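Local structure of PilO protein (Pseudomonas aeruginosa, 5UVR) at residues Glu6-Arg10 with Thr11-Ser15; Glu27-Gln31 with Phe32-Leu36. The protein helps, here as its core region, to build the inner-membrane PilM/PilN/PilO/PilP complex needed to assemble functional type IV pili for twitching motility, adhesion and biofilm maturation. All blocks are in the same frame, centred on the assembly; numbering follows the deposited sequence.

Contact 1 of 2, residues Glu6-Arg10 with Thr11-Ser15; sequences EDITR and TGLGS
I8 and L13 meet across the C-terminal end of a helix, where the backbone forms a Schellman motif. Its 6→1 bond is short and nearly straight: L13 N lies 2.7 Å from I8 O, with 164° at the hydrogen. The inner 5→2 bond, G12 N to T9 O at 3.4 Å, is weak. Positive phi at G12 (81°), which favours glycine, turns the chain out of the helix. The apolar contact expected of this motif follows, with CG2 of I8 3.6 Å from CB of L13 and the two side chains crossing at about a right angle.

D7 O takes two donors from one residue, T11 N at 3.1 Å and T11 OG1 at 2.6 Å, which arrive from opposite faces of its carbonyl plane. A chi1 of 67° places OG1 of T11 between its own N and carbonyl carbon, where it can reach D7 O alongside the backbone N-H. R10 bends at chi3, and its NH2 forms a salt bridge with D7 OD1 at 2.6 Å; OD1 lies close to the guanidinium plane, while NH2 comes from above the carboxylate plane. CG2 of T11 lies over one guanidinium face, toward its rim.

D7 has a second charged partner in R61, through OD2, and I8 and L13 both rest on F52, which seats the end of helix 4-10 and the loop toward strand 18-24 against helix 46-57.

Contact 2 of 2, residues Glu27-Gln31 with Phe32-Leu36; sequences EVAQQ and FYIEL
V28 and E35 form an antiparallel hydrogen-bonded pair: V28 N reaches E35 O at 3.0 Å, and E35 N reaches V28 O at 2.9 Å with 171° at the hydrogen. Nearer the turn, Q30 N donates to Y33 O over 2.8 Å. Between these bonds A29 and I34 make a non-hydrogen-bonded pair. Q31 and F32, both with backbone angles near those of a type I turn, connect the strands into a tight beta hairpin. In this modified ferredoxin fold the longer arm, strand 33-44, runs on into the antiparallel sheet, and near the hairpin it also bonds to strand 90-92, with I34 paired to R91.

Apolar contacts gather on the A29 and I34 face, where CD1 of I34 comes 3.7 Å from CB of A29, while its CG2 branch touches CB of E27. E27 runs alongside L36, and its OE1 makes a salt bridge to R91.

At the turn, Q31 lies over F32: its CG stands 3.5 Å from the ring centroid, 6° off the normal, a CH-pi contact. Its chi1 of 75° and the extended chain beyond CG carry the amide on past the centre to the CZ end of the ring, its plane nearly parallel to the ring's.

Polar side chains meet on the V28 and E35 face. Q30, bent at chi2, brings NE2 to 3.5 Å from E35 OE2, a weak bond, and a water joins both atoms, also weakly. E35 OE2 lies at the edge of the Y33 ring, while E35 OE1 accepts a bond from the dimethylated lysine at position 88.

From the N terminus, helix 4-10 ends in contact 1, which closes the turn into the loop 11-15. Strand 18-24 follows, and contact 2 then closes the hairpin of 28-29 with 33-44. Each contact joins two adjoining segments, so the two stand in series: neither nests in the other, and they do not cross. Their centres are 24 Å apart and their nearest atoms about 9 Å, with no direct touch. Strand 33-44 pairs with both 18-24 and 28-29 before the chain enters helix 46-57. Contact 1 joins helix 4-10 to the loop after it, and both sides of it pack on helix 46-57, whereas contact 2 lies about 17 Å from the centre of the chain (centre to centre), beside strand 90-92.

Contact 1 of 2, residues Glu6-Arg10 with Thr11-Ser15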
ATOM      1  N   GLU A   6      -4.768   8.884   2.599  1.00 53.37           N
ATOM      2  CA  GLU A   6      -4.527  10.325   2.567  1.00 55.15           C
ATOM      3  C   GLU A   6      -3.041  10.648   2.536  1.00 57.47           C
ATOM      4  O   GLU A   6      -2.628  11.601   1.871  1.00 61.07           O
ATOM      5  CB  GLU A   6      -5.170  11.005   3.777  1.00 61.49           C
ATOM      6  CG  GLU A   6      -6.667  11.188   3.678  1.00 65.88           C
ATOM      7  CD  GLU A   6      -7.406   9.873   3.632  1.00 73.33           C
ATOM      8  OE1 GLU A   6      -6.964   8.920   4.315  1.00 71.38           O
ATOM      9  OE2 GLU A   6      -8.419   9.786   2.900  1.00 84.60           O
ATOM     10  N   ASP A   7      -2.225   9.897   3.282  1.00 54.78           N
ATOM     11  CA  ASP A   7      -0.785  10.162   3.290  1.00 56.04           C
ATOM     12  C   ASP A   7      -0.215  10.071   1.885  1.00 55.01           C
ATOM     13  O   ASP A   7       0.584  10.922   1.476  1.00 58.51           O
ATOM     14  CB  ASP A   7      -0.054   9.183   4.210  1.00 46.02           C
ATOM     15  CG  ASP A   7      -0.132   9.571   5.669  1.00 52.53           C
ATOM     16  OD1 ASP A   7      -0.485  10.733   5.977  1.00 56.61           O
ATOM     17  OD2 ASP A   7       0.174   8.709   6.518  1.00 49.37           O
ATOM     18  N   ILE A   8      -0.620   9.041   1.139  1.00 54.64           N
ATOM     19  CA  ILE A   8      -0.188   8.877  -0.247  1.00 54.37           C
ATOM     20  C   ILE A   8      -0.599  10.088  -1.081  1.00 63.48           C
ATOM     21  O   ILE A   8       0.188  10.619  -1.877  1.00 61.60           O
ATOM     22  CB  ILE A   8      -0.769   7.573  -0.825  1.00 55.72           C
ATOM     23  CG1 ILE A   8      -0.252   6.363  -0.053  1.00 46.37           C
ATOM     24  CG2 ILE A   8      -0.476   7.444  -2.326  1.00 50.68           C
ATOM     25  CD1 ILE A   8      -1.010   5.084  -0.356  1.00 44.24           C
ATOM     26  N   THR A   9      -1.840  10.549  -0.905  1.00 63.83           N
ATOM     27  CA  THR A   9      -2.347  11.615  -1.761  1.00 67.70           C
ATOM     28  C   THR A   9      -1.890  12.993  -1.291  1.00 71.15           C
ATOM     29  O   THR A   9      -1.612  13.869  -2.117  1.00 90.35           O
ATOM     30  CB  THR A   9      -3.874  11.553  -1.840  1.00 64.94           C
ATOM     31  OG1 THR A   9      -4.437  11.798  -0.548  1.00 63.55           O
ATOM     32  CG2 THR A   9      -4.329  10.181  -2.345  1.00 59.93           C
ATOM     33  N   ARG A  10      -1.803  13.211   0.024  1.00 65.58           N
ATOM     34  CA  ARG A  10      -1.347  14.508   0.521  1.00 67.48           C
ATOM     35  C   ARG A  10       0.107  14.762   0.149  1.00 69.21           C
ATOM     36  O   ARG A  10       0.456  15.858  -0.305  1.00 71.24           O
ATOM     37  CB  ARG A  10      -1.526  14.599   2.039  1.00 67.21           C
ATOM     38  CG  ARG A  10      -0.820  15.802   2.664  1.00 66.22           C
ATOM     39  CD  ARG A  10      -1.034  15.865   4.171  1.00 68.81           C
ATOM     40  NE  ARG A  10      -0.713  14.600   4.829  1.00 66.20           N
ATOM     41  CZ  ARG A  10       0.488  14.278   5.303  1.00 65.48           C
ATOM     42  NH1 ARG A  10       1.502  15.129   5.195  1.00 63.56           N
ATOM     43  NH2 ARG A  10       0.674  13.098   5.882  1.00 59.83           N
ATOM     44  N   THR A  11       0.969  13.764   0.331  1.00 66.07           N
ATOM     45  CA  THR A  11       2.392  13.915   0.058  1.00 65.44           C
ATOM     46  C   THR A  11       2.749  13.657  -1.401  1.00 65.66           C
ATOM     47  O   THR A  11       3.917  13.818  -1.775  1.00 62.39           O
ATOM     48  CB  THR A  11       3.205  12.989   0.971  1.00 63.76           C
ATOM     49  OG1 THR A  11       2.940  11.625   0.632  1.00 59.90           O
ATOM     50  CG2 THR A  11       2.825  13.216   2.429  1.00 60.53           C
ATOM     51  N   GLY A  12       1.781  13.264  -2.227  1.00 65.04           N
ATOM     52  CA  GLY A  12       2.004  13.142  -3.656  1.00 67.57           C
ATOM     53  C   GLY A  12       2.676  11.864  -4.101  1.00 65.29           C
ATOM     54  O   GLY A  12       3.469  11.887  -5.050  1.00 68.70           O
ATOM     55  N   LEU A  13       2.375  10.742  -3.453  1.00 62.37           N
ATOM     56  CA  LEU A  13       3.052   9.489  -3.752  1.00 55.32           C
ATOM     57  C   LEU A  13       2.467   8.838  -4.993  1.00 53.41           C
ATOM     58  O   LEU A  13       1.290   9.009  -5.320  1.00 63.32           O
ATOM     59  CB  LEU A  13       2.946   8.528  -2.569  1.00 50.79           C
ATOM     60  CG  LEU A  13       3.849   8.900  -1.402  1.00 50.65           C
ATOM     61  CD1 LEU A  13       3.536   8.059  -0.193  1.00 42.84           C
ATOM     62  CD2 LEU A  13       5.298   8.736  -1.819  1.00 45.04           C
ATOM     63  N   GLY A  14       3.311   8.090  -5.693  1.00 46.84           N
ATOM     64  CA  GLY A  14       2.858   7.334  -6.840  1.00 46.33           C
ATOM     65  C   GLY A  14       3.006   8.015  -8.180  1.00 45.94           C
ATOM     66  O   GLY A  14       2.270   7.673  -9.112  1.00 44.80           O
ATOM     67  N   SER A  15       3.943   8.955  -8.319  1.00 44.28           N
ATOM     68  CA  SER A  15       4.141   9.631  -9.595  1.00 46.05           C
ATOM     69  C   SER A  15       4.564   8.635 -10.668  1.00 39.36           C
ATOM     70  O   SER A  15       5.344   7.714 -10.413  1.00 36.90           O
ATOM     71  CB  SER A  15       5.194  10.733  -9.454  1.00 50.10           C
ATOM     72  OG  SER A  15       4.949  11.510  -8.293  1.00 59.21           O
TER

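Contact 2 of 2, residues Glu27-Gln31 with Phe32-Leu36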
ATOM      1  N   GLU A  27     -11.243  -3.193   9.343  1.00 31.81           N
ATOM      2  CA  GLU A  27     -10.254  -3.328  10.408  1.00 30.25           C
ATOM      3  C   GLU A  27     -10.297  -4.730  10.998  1.00 33.16           C
ATOM      4  O   GLU A  27     -11.351  -5.371  11.054  1.00 32.81           O
ATOM      5  CB  GLU A  27     -10.506  -2.300  11.504  1.00 31.31           C
ATOM      6  CG  GLU A  27     -10.235  -0.863  11.122  1.00 39.83           C
ATOM      7  CD  GLU A  27     -10.483   0.083  12.279  1.00 41.77           C
ATOM      8  OE1 GLU A  27     -11.355  -0.229  13.114  1.00 45.95           O
ATOM      9  OE2 GLU A  27      -9.802   1.124  12.367  1.00 55.27           O
ATOM     10  N   VAL A  28      -9.139  -5.207  11.453  1.00 29.98           N
ATOM     11  CA  VAL A  28      -9.015  -6.524  12.068  1.00 30.64           C
ATOM     12  C   VAL A  28      -8.502  -6.317  13.485  1.00 32.79           C
ATOM     13  O   VAL A  28      -7.397  -5.796  13.675  1.00 30.52           O
ATOM     14  CB  VAL A  28      -8.073  -7.442  11.275  1.00 35.42           C
ATOM     15  CG1 VAL A  28      -8.012  -8.816  11.908  1.00 36.35           C
ATOM     16  CG2 VAL A  28      -8.505  -7.536   9.807  1.00 35.66           C
ATOM     17  N   ALA A  29      -9.305  -6.702  14.476  1.00 31.09           N
ATOM     18  CA  ALA A  29      -8.907  -6.549  15.870  1.00 32.71           C
ATOM     19  C   ALA A  29      -7.956  -7.669  16.258  1.00 32.95           C
ATOM     20  O   ALA A  29      -8.240  -8.848  16.020  1.00 34.54           O
ATOM     21  CB  ALA A  29     -10.127  -6.560  16.796  1.00 32.99           C
ATOM     22  N   GLN A  30      -6.820  -7.300  16.836  1.00 29.03           N
ATOM     23  CA  GLN A  30      -5.954  -8.260  17.502  1.00 31.50           C
ATOM     24  C   GLN A  30      -5.838  -7.847  18.967  1.00 27.77           C
ATOM     25  O   GLN A  30      -6.282  -6.765  19.363  1.00 27.93           O
ATOM     26  CB  GLN A  30      -4.575  -8.331  16.833  1.00 32.51           C
ATOM     27  CG  GLN A  30      -4.595  -8.569  15.325  1.00 37.61           C
ATOM     28  CD  GLN A  30      -4.807 -10.025  14.959  1.00 42.84           C
ATOM     29  OE1 GLN A  30      -4.933 -10.886  15.828  1.00 49.17           O
ATOM     30  NE2 GLN A  30      -4.841 -10.309  13.659  1.00 44.66           N
ATOM     31  N   GLN A  31      -5.243  -8.716  19.786  1.00 29.37           N
ATOM     32  CA  GLN A  31      -5.278  -8.437  21.220  1.00 26.86           C
ATOM     33  C   GLN A  31      -4.471  -7.195  21.586  1.00 28.74           C
ATOM     34  O   GLN A  31      -4.825  -6.501  22.543  1.00 26.22           O
ATOM     35  CB  GLN A  31      -4.817  -9.655  22.027  1.00 29.83           C
ATOM     36  CG  GLN A  31      -3.339  -9.944  22.029  1.00 27.60           C
ATOM     37  CD  GLN A  31      -2.983 -11.031  23.032  1.00 27.69           C
ATOM     38  OE1 GLN A  31      -3.318 -10.919  24.205  1.00 25.71           O
ATOM     39  NE2 GLN A  31      -2.303 -12.074  22.576  1.00 29.90           N
ATOM     40  N   PHE A  32      -3.423  -6.860  20.829  1.00 26.21           N
ATOM     41  CA  PHE A  32      -2.622  -5.687  21.165  1.00 24.98           C
ATOM     42  C   PHE A  32      -2.849  -4.497  20.246  1.00 28.26           C
ATOM     43  O   PHE A  32      -2.447  -3.385  20.597  1.00 26.14           O
ATOM     44  CB  PHE A  32      -1.124  -6.029  21.137  1.00 24.20           C
ATOM     45  CG  PHE A  32      -0.749  -7.207  21.980  1.00 24.05           C
ATOM     46  CD1 PHE A  32      -0.978  -7.205  23.345  1.00 25.07           C
ATOM     47  CD2 PHE A  32      -0.144  -8.306  21.412  1.00 27.99           C
ATOM     48  CE1 PHE A  32      -0.614  -8.284  24.126  1.00 23.97           C
ATOM     49  CE2 PHE A  32       0.222  -9.396  22.189  1.00 27.83           C
ATOM     50  CZ  PHE A  32      -0.020  -9.382  23.553  1.00 26.23           C
ATOM     51  N   TYR A  33      -3.480  -4.690  19.093  1.00 25.03           N
ATOM     52  CA  TYR A  33      -3.660  -3.571  18.178  1.00 24.83           C
ATOM     53  C   TYR A  33      -4.772  -3.909  17.202  1.00 22.51           C
ATOM     54  O   TYR A  33      -5.151  -5.071  17.046  1.00 25.72           O
ATOM     55  CB  TYR A  33      -2.363  -3.242  17.417  1.00 24.01           C
ATOM     56  CG  TYR A  33      -1.621  -4.464  16.932  1.00 25.51           C
ATOM     57  CD1 TYR A  33      -2.034  -5.137  15.795  1.00 26.28           C
ATOM     58  CD2 TYR A  33      -0.525  -4.967  17.632  1.00 25.92           C
ATOM     59  CE1 TYR A  33      -1.382  -6.262  15.359  1.00 28.65           C
ATOM     60  CE2 TYR A  33       0.136  -6.095  17.196  1.00 28.74           C
ATOM     61  CZ  TYR A  33      -0.298  -6.734  16.050  1.00 31.74           C
ATOM     62  OH  TYR A  33       0.343  -7.857  15.589  1.00 38.77           O
ATOM     63  N   ILE A  34      -5.257  -2.872  16.528  1.00 27.60           N
ATOM     64  CA  ILE A  34      -6.217  -2.982  15.436  1.00 25.38           C
ATOM     65  C   ILE A  34      -5.473  -2.700  14.134  1.00 26.30           C
ATOM     66  O   ILE A  34      -4.800  -1.669  14.017  1.00 28.00           O
ATOM     67  CB  ILE A  34      -7.378  -1.992  15.619  1.00 28.90           C
ATOM     68  CG1 ILE A  34      -7.909  -2.038  17.059  1.00 30.61           C
ATOM     69  CG2 ILE A  34      -8.477  -2.254  14.581  1.00 29.75           C
ATOM     70  CD1 ILE A  34      -8.424  -3.375  17.462  1.00 33.16           C
ATOM     71  N   GLU A  35      -5.604  -3.601  13.162  1.00 26.44           N
ATOM     72  CA  GLU A  35      -4.986  -3.429  11.845  1.00 25.98           C
ATOM     73  C   GLU A  35      -5.964  -2.741  10.897  1.00 29.36           C
ATOM     74  O   GLU A  35      -7.149  -3.070  10.875  1.00 28.08           O
ATOM     75  CB  GLU A  35      -4.592  -4.775  11.230  1.00 29.81           C
ATOM     76  CG  GLU A  35      -3.827  -5.711  12.141  1.00 34.19           C
ATOM     77  CD  GLU A  35      -3.552  -7.049  11.478  1.00 38.29           C
ATOM     78  OE1 GLU A  35      -4.004  -7.250  10.327  1.00 40.50           O
ATOM     79  OE2 GLU A  35      -2.883  -7.903  12.104  1.00 40.53           O
ATOM     80  N   LEU A  36      -5.450  -1.817  10.084  1.00 25.68           N
ATOM     81  CA  LEU A  36      -6.228  -1.121   9.055  1.00 27.90           C
ATOM     82  C   LEU A  36      -5.588  -1.444   7.709  1.00 26.20           C
ATOM     83  O   LEU A  36      -4.626  -0.777   7.302  1.00 27.90           O
ATOM     84  CB  LEU A  36      -6.252   0.384   9.315  1.00 30.42           C
ATOM     85  CG  LEU A  36      -6.816   0.986  10.630  1.00 34.97           C
ATOM     86  CD1 LEU A  36      -6.175   0.503  11.981  1.00 33.06           C
ATOM     87  CD2 LEU A  36      -6.738   2.508  10.546  1.00 54.11           C
TER
HETATM   88  O   HOH W   1      -4.039 -10.036  10.816  1.00 51.85           O